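Local coordinates for lovastatin nonaketide synthase mokA (Monascus pilosus, PDB 6AD3), which builds the polyketide precursor of lovastatin (monacolin K) as an iterative type I nonaketide synthase, of which this chain is the condensation domain, at residues Lys117-Val122 with Val221-Leu226; Asn155-Ile160 with Leu188-Phe193; Arg321-Thr326 with His389-Lys394; Leu332-Val337 with Ile384-His389. The protein carries 1 engineered substitution. All blocks are in the same frame, centred on the assembly; numbering follows the deposited sequence.

Interaction 1: Lys117-Val122 with Val221-Leu226; sequences KALRAV and VEASQL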
loop_
_atom_site.group_PDB
_atom_site.type_symbol
_atom_site.label_atom_id
_atom_site.label_comp_id
_atom_site.label_asym_id
_atom_site.label_seq_id
_atom_site.Cartn_x
_atom_site.Cartn_y
_atom_site.Cartn_z
ATOM N N LYS A 117 -23.414 -15.240 -5.067
ATOM C CA LYS A 117 -24.210 -14.383 -5.904
ATOM C C LYS A 117 -23.839 -12.905 -5.707
ATOM O O LYS A 117 -23.762 -12.118 -6.678
ATOM C CB LYS A 117 -25.683 -14.559 -5.582
ATOM C CG LYS A 117 -26.577 -13.682 -6.440
ATOM C CD LYS A 117 -27.992 -14.246 -6.506
ATOM C CE LYS A 117 -28.913 -13.531 -5.548
ATOM N NZ LYS A 117 -29.738 -12.538 -6.283
ATOM N N ALA A 118 -23.601 -12.537 -4.456
ATOM C CA ALA A 118 -23.172 -11.180 -4.153
ATOM C C ALA A 118 -21.866 -10.857 -4.832
ATOM O O ALA A 118 -21.728 -9.805 -5.474
ATOM C CB ALA A 118 -23.059 -10.970 -2.649
ATOM N N LEU A 119 -20.889 -11.735 -4.678
ATOM C CA LEU A 119 -19.572 -11.467 -5.221
ATOM C C LEU A 119 -19.590 -11.508 -6.751
ATOM O O LEU A 119 -18.971 -10.678 -7.394
ATOM C CB LEU A 119 -18.527 -12.448 -4.664
ATOM C CG LEU A 119 -18.239 -12.312 -3.153
ATOM C CD1 LEU A 119 -17.540 -13.521 -2.574
ATOM C CD2 LEU A 119 -17.426 -11.040 -2.914
ATOM N N ARG A 120 -20.412 -12.377 -7.343
ATOM C CA ARG A 120 -20.564 -12.349 -8.797
ATOM C C ARG A 120 -21.107 -11.004 -9.318
ATOM O O ARG A 120 -20.706 -10.528 -10.379
ATOM C CB ARG A 120 -21.421 -13.548 -9.294
ATOM C CG ARG A 120 -20.651 -14.856 -9.270
ATOM C CD ARG A 120 -21.400 -15.982 -10.002
ATOM N NE ARG A 120 -22.813 -16.063 -9.643
ATOM C CZ ARG A 120 -23.302 -16.802 -8.651
ATOM N NH1 ARG A 120 -22.515 -17.628 -7.976
ATOM N NH2 ARG A 120 -24.602 -16.790 -8.402
ATOM N N ALA A 121 -21.976 -10.374 -8.535
ATOM C CA ALA A 121 -22.567 -9.098 -8.905
ATOM C C ALA A 121 -21.560 -7.974 -8.791
ATOM O O ALA A 121 -21.532 -7.096 -9.657
ATOM C CB ALA A 121 -23.800 -8.803 -8.056
ATOM N N VAL A 122 -20.633 -8.090 -7.834
ATOM C CA VAL A 122 -19.527 -7.132 -7.713
ATOM C C VAL A 122 -18.621 -7.246 -8.925
ATOM O O VAL A 122 -18.279 -6.218 -9.548
ATOM C CB VAL A 122 -18.695 -7.344 -6.423
ATOM C CG1 VAL A 122 -17.482 -6.454 -6.412
ATOM C CG2 VAL A 122 -19.535 -7.101 -5.179
ATOM N N VAL A 221 -17.543 -4.116 1.476
ATOM C CA VAL A 221 -18.729 -3.311 1.713
ATOM C C VAL A 221 -19.848 -3.556 0.683
ATOM O O VAL A 221 -21.014 -3.667 1.041
ATOM C CB VAL A 221 -18.327 -1.807 1.816
ATOM C CG1 VAL A 221 -19.526 -0.912 1.673
ATOM C CG2 VAL A 221 -17.612 -1.578 3.113
ATOM N N GLU A 222 -19.493 -3.666 -0.599
ATOM C CA GLU A 222 -20.483 -3.976 -1.621
ATOM C C GLU A 222 -21.050 -5.366 -1.444
ATOM O O GLU A 222 -22.267 -5.553 -1.511
ATOM C CB GLU A 222 -19.921 -3.786 -3.026
ATOM C CG GLU A 222 -19.734 -2.308 -3.413
ATOM C CD GLU A 222 -19.615 -2.069 -4.929
ATOM O OE1 GLU A 222 -19.551 -0.896 -5.304
ATOM O OE2 GLU A 222 -19.736 -3.009 -5.731
ATOM N N ALA A 223 -20.184 -6.327 -1.154
ATOM C CA ALA A 223 -20.607 -7.712 -0.997
ATOM C C ALA A 223 -21.518 -7.899 0.228
ATOM O O ALA A 223 -22.557 -8.551 0.129
ATOM C CB ALA A 223 -19.393 -8.616 -0.877
ATOM N N SER A 224 -21.199 -7.198 1.305
ATOM C CA SER A 224 -22.010 -7.208 2.514
ATOM C C SER A 224 -23.402 -6.658 2.229
ATOM O O SER A 224 -24.423 -7.249 2.657
ATOM C CB SER A 224 -21.349 -6.355 3.601
ATOM O OG SER A 224 -22.154 -6.305 4.789
ATOM N N GLN A 225 -23.443 -5.481 1.615
ATOM C CA GLN A 225 -24.730 -4.846 1.332
ATOM C C GLN A 225 -25.559 -5.730 0.418
ATOM O O GLN A 225 -26.747 -5.934 0.654
ATOM C CB GLN A 225 -24.529 -3.485 0.697
ATOM C CG GLN A 225 -24.092 -2.430 1.666
ATOM C CD GLN A 225 -23.915 -1.128 1.001
ATOM O OE1 GLN A 225 -24.826 -0.286 0.999
ATOM N NE2 GLN A 225 -22.783 -0.969 0.347
ATOM N N LEU A 226 -24.935 -6.276 -0.633
ATOM C CA LEU A 226 -25.678 -7.110 -1.588
ATOM C C LEU A 226 -26.195 -8.371 -0.925
ATOM O O LEU A 226 -27.372 -8.710 -1.039
ATOM C CB LEU A 226 -24.819 -7.492 -2.770
ATOM C CG LEU A 226 -24.596 -6.384 -3.794
ATOM C CD1 LEU A 226 -23.413 -6.686 -4.666
ATOM C CD2 LEU A 226 -25.832 -6.107 -4.639
#
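Helices 112-125 and 213-227 pack against each other where Ala118, Leu119, Ala121 and Val122 meet Glu222, Ala223 and Leu226. The short segments run at 130° to each other with axes 8.6 Å apart, and no hydrogen bond passes between them. Closest in backbone are Ala118 and Ala223, whose CA atoms lie 5.3 Å apart; the small side chains allow this approach, and Ala118 CB sits 3.7 Å from Ala223 O. Both helices belong to the N-terminal lobe of the condensation domain, one of the two chloramphenicol acetyltransferase-like halves of this fold, and helix 112-125 also touches the edge strand 157-161 through Leu119. The methyl Leu119 CD2 reaches back to Ala223 CB at 3.7 Å, although the CB of Leu119 points away from the partner helix. In Leu226, with CG beside the backbone N (chi1 -76°), CD1 lies among Ala118 O (3.6 Å), Ala121 CB and Val122 CG2 (3.9 Å). Val122 uses the same methyl, CG2, against Glu222 CB at 4.0 Å, so one branch fills the angle between Glu222 and Leu226. Beyond the methyls, the extended Glu222 chain brings OE2 to a salt bridge with Arg125, one turn further along helix 112-125.

Interaction 2: Asn155-Ile160 with Leu188-Phe193; sequences NKVQVI and LRLVDF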
loop_
_atom_site.group_PDB
_atom_site.type_symbol
_atom_site.label_atom_id
_atom_site.label_comp_id
_atom_site.label_asym_id
_atom_site.label_seq_id
_atom_site.Cartn_x
_atom_site.Cartn_y
_atom_site.Cartn_z
ATOM N N ASN A 155 -13.138 -13.566 -14.041
ATOM C CA ASN A 155 -12.819 -13.966 -12.720
ATOM C C ASN A 155 -13.895 -14.841 -12.135
ATOM O O ASN A 155 -15.034 -14.858 -12.647
ATOM C CB ASN A 155 -12.567 -12.722 -11.836
ATOM C CG ASN A 155 -11.219 -12.066 -12.128
ATOM O OD1 ASN A 155 -10.200 -12.744 -12.226
ATOM N ND2 ASN A 155 -11.236 -10.761 -12.418
ATOM N N LYS A 156 -13.523 -15.624 -11.110
ATOM C CA LYS A 156 -14.438 -16.603 -10.503
ATOM C C LYS A 156 -14.489 -16.432 -9.004
ATOM O O LYS A 156 -13.545 -15.892 -8.372
ATOM C CB LYS A 156 -14.021 -18.052 -10.804
ATOM C CG LYS A 156 -13.680 -18.322 -12.240
ATOM C CD LYS A 156 -14.917 -18.337 -13.099
ATOM C CE LYS A 156 -14.605 -18.970 -14.448
ATOM N NZ LYS A 156 -15.780 -18.884 -15.341
ATOM N N VAL A 157 -15.600 -16.863 -8.447
ATOM C CA VAL A 157 -15.805 -16.898 -6.996
ATOM C C VAL A 157 -15.786 -18.340 -6.545
ATOM O O VAL A 157 -16.463 -19.191 -7.146
ATOM C CB VAL A 157 -17.149 -16.267 -6.626
ATOM C CG1 VAL A 157 -17.380 -16.305 -5.124
ATOM C CG2 VAL A 157 -17.216 -14.844 -7.163
ATOM N N GLN A 158 -15.121 -18.611 -5.422
ATOM C CA GLN A 158 -15.066 -19.963 -4.899
ATOM C C GLN A 158 -15.438 -20.009 -3.458
ATOM O O GLN A 158 -15.025 -19.139 -2.670
ATOM C CB GLN A 158 -13.687 -20.539 -5.063
ATOM C CG GLN A 158 -13.284 -20.678 -6.523
ATOM C CD GLN A 158 -11.819 -20.797 -6.690
ATOM O OE1 GLN A 158 -11.291 -21.906 -6.810
ATOM N NE2 GLN A 158 -11.126 -19.677 -6.618
ATOM N N VAL A 159 -16.213 -21.029 -3.095
ATOM C CA VAL A 159 -16.531 -21.254 -1.704
ATOM C C VAL A 159 -16.054 -22.645 -1.389
ATOM O O VAL A 159 -16.537 -23.622 -2.019
ATOM C CB VAL A 159 -18.055 -21.098 -1.412
ATOM C CG1 VAL A 159 -18.340 -21.293 0.066
ATOM C CG2 VAL A 159 -18.544 -19.721 -1.860
ATOM N N ILE A 160 -15.010 -22.744 -0.557
ATOM C CA ILE A 160 -14.200 -23.983 -0.479
ATOM C C ILE A 160 -14.180 -24.577 0.926
ATOM O O ILE A 160 -13.763 -23.942 1.879
ATOM C CB ILE A 160 -12.750 -23.750 -0.959
ATOM C CG1 ILE A 160 -12.729 -23.293 -2.417
ATOM C CG2 ILE A 160 -11.892 -25.021 -0.783
ATOM C CD1 ILE A 160 -11.329 -22.988 -2.919
ATOM N N LEU A 188 -8.145 -11.618 -10.234
ATOM C CA LEU A 188 -8.675 -11.563 -8.859
ATOM C C LEU A 188 -8.900 -12.992 -8.361
ATOM O O LEU A 188 -9.170 -13.928 -9.173
ATOM C CB LEU A 188 -10.036 -10.891 -8.877
ATOM C CG LEU A 188 -10.263 -9.415 -8.754
ATOM C CD1 LEU A 188 -11.761 -9.208 -8.422
ATOM C CD2 LEU A 188 -9.402 -8.775 -7.665
ATOM N N ARG A 189 -8.782 -13.188 -7.058
ATOM C CA ARG A 189 -9.344 -14.378 -6.420
ATOM C C ARG A 189 -10.261 -13.945 -5.306
ATOM O O ARG A 189 -9.952 -13.008 -4.584
ATOM C CB ARG A 189 -8.239 -15.284 -5.847
ATOM C CG ARG A 189 -7.084 -15.545 -6.808
ATOM C CD ARG A 189 -7.330 -16.769 -7.637
ATOM N NE ARG A 189 -6.245 -16.993 -8.602
ATOM C CZ ARG A 189 -6.307 -16.647 -9.874
ATOM N NH1 ARG A 189 -7.242 -15.796 -10.267
ATOM N NH2 ARG A 189 -5.298 -16.962 -10.702
ATOM N N LEU A 190 -11.469 -14.502 -5.297
ATOM C CA LEU A 190 -12.427 -14.242 -4.224
ATOM C C LEU A 190 -12.876 -15.569 -3.648
ATOM O O LEU A 190 -13.534 -16.321 -4.352
ATOM C CB LEU A 190 -13.643 -13.502 -4.757
ATOM C CG LEU A 190 -13.375 -12.145 -5.404
ATOM C CD1 LEU A 190 -14.564 -11.651 -6.196
ATOM C CD2 LEU A 190 -12.968 -11.120 -4.369
ATOM N N VAL A 191 -12.366 -15.901 -2.457
ATOM C CA VAL A 191 -12.464 -17.257 -1.913
ATOM C C VAL A 191 -12.929 -17.221 -0.476
ATOM O O VAL A 191 -12.329 -16.523 0.373
ATOM C CB VAL A 191 -11.129 -18.005 -2.002
ATOM C CG1 VAL A 191 -11.292 -19.426 -1.440
ATOM C CG2 VAL A 191 -10.623 -18.007 -3.419
ATOM N N ASP A 192 -13.980 -18.000 -0.182
ATOM C CA ASP A 192 -14.483 -18.180 1.180
ATOM C C ASP A 192 -14.105 -19.562 1.627
ATOM O O ASP A 192 -14.692 -20.554 1.126
ATOM C CB ASP A 192 -16.026 -18.025 1.199
ATOM C CG ASP A 192 -16.659 -18.403 2.555
ATOM O OD1 ASP A 192 -15.929 -18.504 3.563
ATOM O OD2 ASP A 192 -17.899 -18.644 2.574
ATOM N N PHE A 193 -12.976 -19.676 2.327
ATOM C CA PHE A 193 -12.576 -20.994 2.916
ATOM C C PHE A 193 -13.393 -21.205 4.182
ATOM O O PHE A 193 -13.456 -20.329 5.035
ATOM C CB PHE A 193 -11.088 -21.020 3.299
ATOM C CG PHE A 193 -10.146 -20.948 2.145
ATOM C CD1 PHE A 193 -9.926 -22.041 1.336
ATOM C CD2 PHE A 193 -9.400 -19.790 1.921
ATOM C CE1 PHE A 193 -8.994 -21.999 0.303
ATOM C CE2 PHE A 193 -8.495 -19.718 0.882
ATOM C CZ PHE A 193 -8.266 -20.802 0.077
HETATM O O HOH W 1 -11.465 -17.030 -7.043
HETATM O O HOH W 2 -10.754 -15.723 -10.654
#
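The backbones of 157-160 and 188-193 run parallel, their axes 4.7 Å apart at closest and 15° off, in the two strands of a beta-alpha-beta crossover whose helix is 165-176. The pairing is regular from Gln158 onward. Gln158 N donates to Leu190 O at 3.0 Å, Asp192 N donates to Gln158 O at 2.9 Å, and Ile160 N to Asp192 O at 2.8 Å. Towards the start of the pair the backbones spread, and a water takes over: it donates to Lys156 O and accepts from both Leu190 N and Gln158 NE2. At the very start the bond across comes from a side chain. Asn155 OD1 accepts from Leu188 N at 3.1 Å, the donor lying well above the amide plane, and from Thr187 N as well, while its ND2 is held by Phe129 O. Val159 and Asp192 point the same way: Val159 CG1 lies 3.7 Å from Asp192 OD2, while OD1 is hydrogen-bonded to His200. On the other side of the sheet, facing helix 165-176, Gln158 NE2, at the end of an extended chain, meets Val191 CG2. Ile160 runs alongside Phe193, its CB against Phe193 CD1, and CD1 of Ile160 comes to 3.9 Å from Val191 CG1, the methyl that sits 3.5 Å above the centre of the Phe193 ring.

Interaction 3: Arg321-Thr326 with His389-Lys394; sequences RKHKAT and HLVATK
His323 and Ala325 rest against Leu390, Val391 and Lys394 where the chain turns from helix 310-322 into helix 327-343 and packs beside helix 386-401. The turn is a Schellman motif: Lys324 takes a positive phi (63°), and one of the two bonds back into the last turn is Lys324 N to Arg321 O. Two residues on, Thr326 is the N-cap of the next helix. The loop therefore starts and ends on capped helix ends, and the carbonyls of His323 and Lys324 and the side chains of His323 and Ala325 meet helix 386-401.

Apolar contact carries most of the interface. The two branches of Leu390 divide the work: CD2 lies 3.8 Å from His323 CB, and CD1 lies 3.9 Å from Ala325 CB. A chi1 of 175° carries CG toward the loop, and chi2 of 57° sets one methyl against each residue. Val391 adds CG2, which sits near the plane of the imidazole at its edge. The ring itself is tied back to its own helix by a hydrogen bond from ND1 to Arg319 O.

Carbonyls meet aliphatic carbon without any hydrogen bond across the contact. His323 O faces Val391 CG2 at 3.7 Å. Lys394 bends at chi2 and chi3, which folds its chain over the loop and lays CE 3.6 Å from Lys324 O.

Helix 386-401 has its own hydrogen bonds at this point. His389 O receives Thr393 N and Thr393 OG1, each at 2.8 Å, from opposite faces of its carbonyl plane, and the same OG1 sits over the centre of the His389 ring.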
loop_
_atom_site.group_PDB
_atom_site.type_symbol
_atom_site.label_atom_id
_atom_site.label_comp_id
_atom_site.label_asym_id
_atom_site.label_seq_id
_atom_site.Cartn_x
_atom_site.Cartn_y
_atom_site.Cartn_z
ATOM N N ARG A 321 -4.347 16.363 19.090
ATOM C CA ARG A 321 -5.391 17.356 19.096
ATOM C C ARG A 321 -4.862 18.643 19.669
ATOM O O ARG A 321 -5.149 19.703 19.165
ATOM C CB ARG A 321 -6.629 16.881 19.864
ATOM C CG ARG A 321 -7.737 17.943 19.856
ATOM C CD ARG A 321 -8.876 17.632 20.811
ATOM N NE ARG A 321 -8.926 16.219 21.049
ATOM C CZ ARG A 321 -8.501 15.629 22.153
ATOM N NH1 ARG A 321 -8.251 16.349 23.245
ATOM N NH2 ARG A 321 -8.491 14.306 22.209
ATOM N N LYS A 322 -4.116 18.576 20.751
ATOM C CA LYS A 322 -3.724 19.821 21.416
ATOM C C LYS A 322 -2.733 20.611 20.583
ATOM O O LYS A 322 -2.654 21.835 20.708
ATOM C CB LYS A 322 -3.171 19.544 22.802
ATOM C CG LYS A 322 -4.217 18.997 23.748
ATOM C CD LYS A 322 -3.821 19.187 25.207
ATOM C CE LYS A 322 -3.027 18.009 25.746
ATOM N NZ LYS A 322 -2.987 18.040 27.243
ATOM N N HIS A 323 -1.990 19.925 19.702
ATOM C CA HIS A 323 -1.137 20.598 18.725
ATOM C C HIS A 323 -1.808 20.920 17.409
ATOM O O HIS A 323 -1.118 21.320 16.455
ATOM C CB HIS A 323 0.124 19.772 18.459
ATOM C CG HIS A 323 1.039 19.675 19.642
ATOM N ND1 HIS A 323 0.794 18.842 20.713
ATOM C CD2 HIS A 323 2.214 20.292 19.913
ATOM C CE1 HIS A 323 1.763 18.969 21.601
ATOM N NE2 HIS A 323 2.620 19.864 21.152
ATOM N N LYS A 324 -3.113 20.666 17.314
ATOM C CA LYS A 324 -3.889 20.892 16.095
ATOM C C LYS A 324 -3.399 20.021 14.953
ATOM O O LYS A 324 -3.371 20.443 13.797
ATOM C CB LYS A 324 -3.829 22.382 15.684
ATOM C CG LYS A 324 -4.483 23.316 16.699
ATOM C CD LYS A 324 -4.807 24.663 16.069
ATOM C CE LYS A 324 -4.946 25.760 17.110
ATOM N NZ LYS A 324 -6.210 25.606 17.884
ATOM N N ALA A 325 -2.918 18.840 15.308
ATOM C CA ALA A 325 -2.420 17.860 14.341
ATOM C C ALA A 325 -3.264 16.581 14.405
ATOM O O ALA A 325 -4.190 16.443 15.230
ATOM C CB ALA A 325 -0.969 17.550 14.649
ATOM N N THR A 326 -3.023 15.671 13.487
ATOM C CA THR A 326 -3.725 14.393 13.502
ATOM C C THR A 326 -2.807 13.297 14.055
ATOM O O THR A 326 -1.604 13.398 13.961
ATOM C CB THR A 326 -4.137 13.970 12.083
ATOM O OG1 THR A 326 -2.963 13.722 11.318
ATOM C CG2 THR A 326 -4.960 15.065 11.389
ATOM N N HIS A 389 8.178 19.735 16.146
ATOM C CA HIS A 389 8.381 18.901 14.964
ATOM C C HIS A 389 7.052 18.365 14.467
ATOM O O HIS A 389 6.857 18.184 13.262
ATOM C CB HIS A 389 9.293 17.771 15.317
ATOM C CG HIS A 389 9.716 16.944 14.147
ATOM N ND1 HIS A 389 10.308 17.489 13.028
ATOM C CD2 HIS A 389 9.768 15.605 13.989
ATOM C CE1 HIS A 389 10.752 16.514 12.253
ATOM N NE2 HIS A 389 10.389 15.360 12.791
ATOM N N LEU A 390 6.150 18.085 15.399
ATOM C CA LEU A 390 4.812 17.629 15.053
ATOM C C LEU A 390 4.071 18.689 14.268
ATOM O O LEU A 390 3.444 18.422 13.222
ATOM C CB LEU A 390 4.037 17.284 16.330
ATOM C CG LEU A 390 2.580 16.892 16.162
ATOM C CD1 LEU A 390 2.403 15.698 15.235
ATOM C CD2 LEU A 390 1.962 16.588 17.515
ATOM N N VAL A 391 4.140 19.927 14.737
ATOM C CA VAL A 391 3.445 20.984 14.046
ATOM C C VAL A 391 4.067 21.192 12.674
ATOM O O VAL A 391 3.361 21.379 11.678
ATOM C CB VAL A 391 3.470 22.281 14.890
ATOM C CG1 VAL A 391 3.084 23.496 14.048
ATOM C CG2 VAL A 391 2.518 22.127 16.070
ATOM N N ALA A 392 5.391 21.151 12.601
ATOM C CA ALA A 392 6.063 21.363 11.303
ATOM C C ALA A 392 5.742 20.219 10.344
ATOM O O ALA A 392 5.554 20.424 9.147
ATOM C CB ALA A 392 7.557 21.502 11.479
ATOM N N THR A 393 5.614 19.028 10.889
ATOM C CA THR A 393 5.290 17.858 10.071
ATOM C C THR A 393 3.838 17.935 9.594
ATOM O O THR A 393 3.548 17.677 8.421
ATOM C CB THR A 393 5.551 16.559 10.848
ATOM O OG1 THR A 393 6.957 16.460 11.121
ATOM C CG2 THR A 393 5.132 15.316 10.009
ATOM N N LYS A 394 2.938 18.372 10.466
ATOM C CA LYS A 394 1.592 18.699 10.061
ATOM C C LYS A 394 1.555 19.677 8.857
ATOM O O LYS A 394 0.810 19.464 7.908
ATOM C CB LYS A 394 0.829 19.262 11.250
ATOM C CG LYS A 394 -0.643 19.535 11.018
ATOM C CD LYS A 394 -0.943 21.007 10.864
ATOM C CE LYS A 394 -0.555 21.823 12.083
ATOM N NZ LYS A 394 -0.505 23.277 11.741
#

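Interaction 4: Leu332-Val337 with Ile384-His389; sequences LAAYHV and ITFGEH
A hydrogen bond between His336 ND1 and His389 NE2 (2.9 Å) links the two segments, one on helix 327-343 and the other on helix 386-401. Either nitrogen could be the donor, and the bond is bent (137°). Both side chains leave the backbone with CG anti to N (chi1 167° for His336), which sends each imidazole across towards the other helix. The imidazoles meet at their borders, planes 43° apart. Because the pair is buried, the bond satisfies one nitrogen of each ring inside the fold. Aromatic neighbours enclose His336: its ring stacks with Phe377 and also meets Phe348 and Phe380.

The remaining contacts are van der Waals. Phe386 CZ lies 3.8 Å from Ala333 CB, and CE1 of the same ring lies 3.7 Å from Ala334 N, which is at the ring's edge and in its plane. Phe510 stacks on this ring. Val337 CG2 comes to 3.5 Å from His389 CD2, where the two side chains pass each other, running opposite ways.

Polar bonds within 384-389 fix the start of its helix. Thr385 OG1 accepts from Glu388 N at 3.1 Å, and Thr385 N donates to Glu388 OE1 at 3.0 Å, a capping box.

Helix 327-343, covered here by helix 386-401, reaches strand 468-473 through Tyr335; such helices layered on a mixed sheet make up the C-terminal, chloramphenicol acetyltransferase-like lobe of a condensation domain.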
loop_
_atom_site.group_PDB
_atom_site.type_symbol
_atom_site.label_atom_id
_atom_site.label_comp_id
_atom_site.label_asym_id
_atom_site.label_seq_id
_atom_site.Cartn_x
_atom_site.Cartn_y
_atom_site.Cartn_z
ATOM N N LEU A 332 3.914 9.741 11.844
ATOM C CA LEU A 332 4.859 10.035 10.756
ATOM C C LEU A 332 6.061 10.802 11.315
ATOM O O LEU A 332 7.204 10.476 11.041
ATOM C CB LEU A 332 4.164 10.862 9.685
ATOM C CG LEU A 332 5.128 11.434 8.624
ATOM C CD1 LEU A 332 5.841 10.336 7.862
ATOM C CD2 LEU A 332 4.367 12.321 7.671
ATOM N N ALA A 333 5.783 11.790 12.155
ATOM C CA ALA A 333 6.838 12.556 12.757
ATOM C C ALA A 333 7.764 11.693 13.601
ATOM O O ALA A 333 8.962 11.862 13.550
ATOM C CB ALA A 333 6.259 13.729 13.588
ATOM N N ALA A 334 7.197 10.777 14.385
ATOM C CA ALA A 334 7.961 9.914 15.217
ATOM C C ALA A 334 8.793 8.915 14.369
ATOM O O ALA A 334 9.940 8.602 14.691
ATOM C CB ALA A 334 7.034 9.193 16.188
ATOM N N TYR A 335 8.223 8.464 13.263
ATOM C CA TYR A 335 8.922 7.582 12.333
ATOM C C TYR A 335 10.127 8.298 11.745
ATOM O O TYR A 335 11.234 7.742 11.710
ATOM C CB TYR A 335 7.954 7.144 11.239
ATOM C CG TYR A 335 8.525 6.294 10.146
ATOM C CD1 TYR A 335 9.057 5.066 10.419
ATOM C CD2 TYR A 335 8.193 6.562 8.838
ATOM C CE1 TYR A 335 9.402 4.196 9.386
ATOM C CE2 TYR A 335 8.531 5.699 7.805
ATOM C CZ TYR A 335 9.159 4.536 8.090
ATOM O OH TYR A 335 9.484 3.661 7.046
ATOM N N HIS A 336 9.925 9.545 11.313
ATOM C CA HIS A 336 11.016 10.346 10.803
ATOM C C HIS A 336 12.120 10.496 11.840
ATOM O O HIS A 336 13.308 10.330 11.520
ATOM C CB HIS A 336 10.519 11.723 10.376
ATOM C CG HIS A 336 11.618 12.695 10.135
ATOM N ND1 HIS A 336 11.997 13.630 11.081
ATOM C CD2 HIS A 336 12.547 12.749 9.156
ATOM C CE1 HIS A 336 13.086 14.251 10.666
ATOM N NE2 HIS A 336 13.447 13.734 9.503
ATOM N N VAL A 337 11.744 10.824 13.089
ATOM C CA VAL A 337 12.757 10.992 14.144
ATOM C C VAL A 337 13.571 9.724 14.395
ATOM O O VAL A 337 14.785 9.769 14.462
ATOM C CB VAL A 337 12.122 11.439 15.462
ATOM C CG1 VAL A 337 13.140 11.412 16.590
ATOM C CG2 VAL A 337 11.512 12.832 15.291
ATOM N N ILE A 384 15.115 20.881 18.468
ATOM C CA ILE A 384 13.714 21.290 18.568
ATOM C C ILE A 384 12.930 20.208 19.312
ATOM O O ILE A 384 13.458 19.107 19.536
ATOM C CB ILE A 384 13.078 21.565 17.218
ATOM C CG1 ILE A 384 12.910 20.277 16.415
ATOM C CG2 ILE A 384 13.877 22.596 16.442
ATOM C CD1 ILE A 384 12.076 20.509 15.178
ATOM N N THR A 385 11.793 20.591 19.888
ATOM C CA THR A 385 10.999 19.676 20.672
ATOM C C THR A 385 10.149 18.826 19.713
ATOM O O THR A 385 9.904 19.212 18.585
ATOM C CB THR A 385 10.055 20.396 21.649
ATOM O OG1 THR A 385 9.043 21.076 20.908
ATOM C CG2 THR A 385 10.819 21.412 22.544
ATOM N N PHE A 386 9.643 17.710 20.213
ATOM C CA PHE A 386 8.785 16.872 19.398
ATOM C C PHE A 386 7.534 17.637 19.040
ATOM O O PHE A 386 7.112 17.601 17.917
ATOM C CB PHE A 386 8.428 15.558 20.080
ATOM C CG PHE A 386 7.678 14.602 19.179
ATOM C CD1 PHE A 386 8.357 13.897 18.206
ATOM C CD2 PHE A 386 6.298 14.571 19.163
ATOM C CE1 PHE A 386 7.671 13.081 17.300
ATOM C CE2 PHE A 386 5.600 13.777 18.225
ATOM C CZ PHE A 386 6.303 13.061 17.291
ATOM N N GLY A 387 6.989 18.402 19.985
ATOM C CA GLY A 387 5.804 19.187 19.709
ATOM C C GLY A 387 5.992 20.118 18.532
ATOM O O GLY A 387 5.081 20.293 17.717
ATOM N N GLU A 388 7.126 20.807 18.502
ATOM C CA GLU A 388 7.472 21.687 17.386
ATOM C C GLU A 388 7.590 20.913 16.068
ATOM O O GLU A 388 7.129 21.364 15.030
ATOM C CB GLU A 388 8.783 22.429 17.685
ATOM C CG GLU A 388 8.657 23.334 18.907
ATOM C CD GLU A 388 9.977 23.969 19.347
ATOM O OE1 GLU A 388 11.042 23.366 19.182
ATOM O OE2 GLU A 388 9.907 25.012 20.020
ATOM N N HIS A 389 8.178 19.735 16.146
ATOM C CA HIS A 389 8.381 18.901 14.964
ATOM C C HIS A 389 7.052 18.365 14.467
ATOM O O HIS A 389 6.857 18.184 13.262
ATOM C CB HIS A 389 9.293 17.771 15.317
ATOM C CG HIS A 389 9.716 16.944 14.147
ATOM N ND1 HIS A 389 10.308 17.489 13.028
ATOM C CD2 HIS A 389 9.768 15.605 13.989
ATOM C CE1 HIS A 389 10.752 16.514 12.253
ATOM N NE2 HIS A 389 10.389 15.360 12.791
#

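In the fold
The four contacts fall into two pairs, one on each lobe of the domain. Interactions 1 and 2 touch through Leu119 CB and Val157 CG2 at 3.7 Å, so helix 112-125 of interaction 1 leans on the edge strand of interaction 2. Interactions 3 and 4 share His389 and helix 386-401, their centres about 9 Å apart; centres of different pairs are about 40 Å or more apart. Interactions 1 and 4 are buried, yet one is nearly all methyl contact while the other includes a histidine pair. Interaction 2, partly buried, is built mainly on backbone bonds, with waters and an asparagine side chain at its frayed start. Interaction 3, at the surface, has only packing across it.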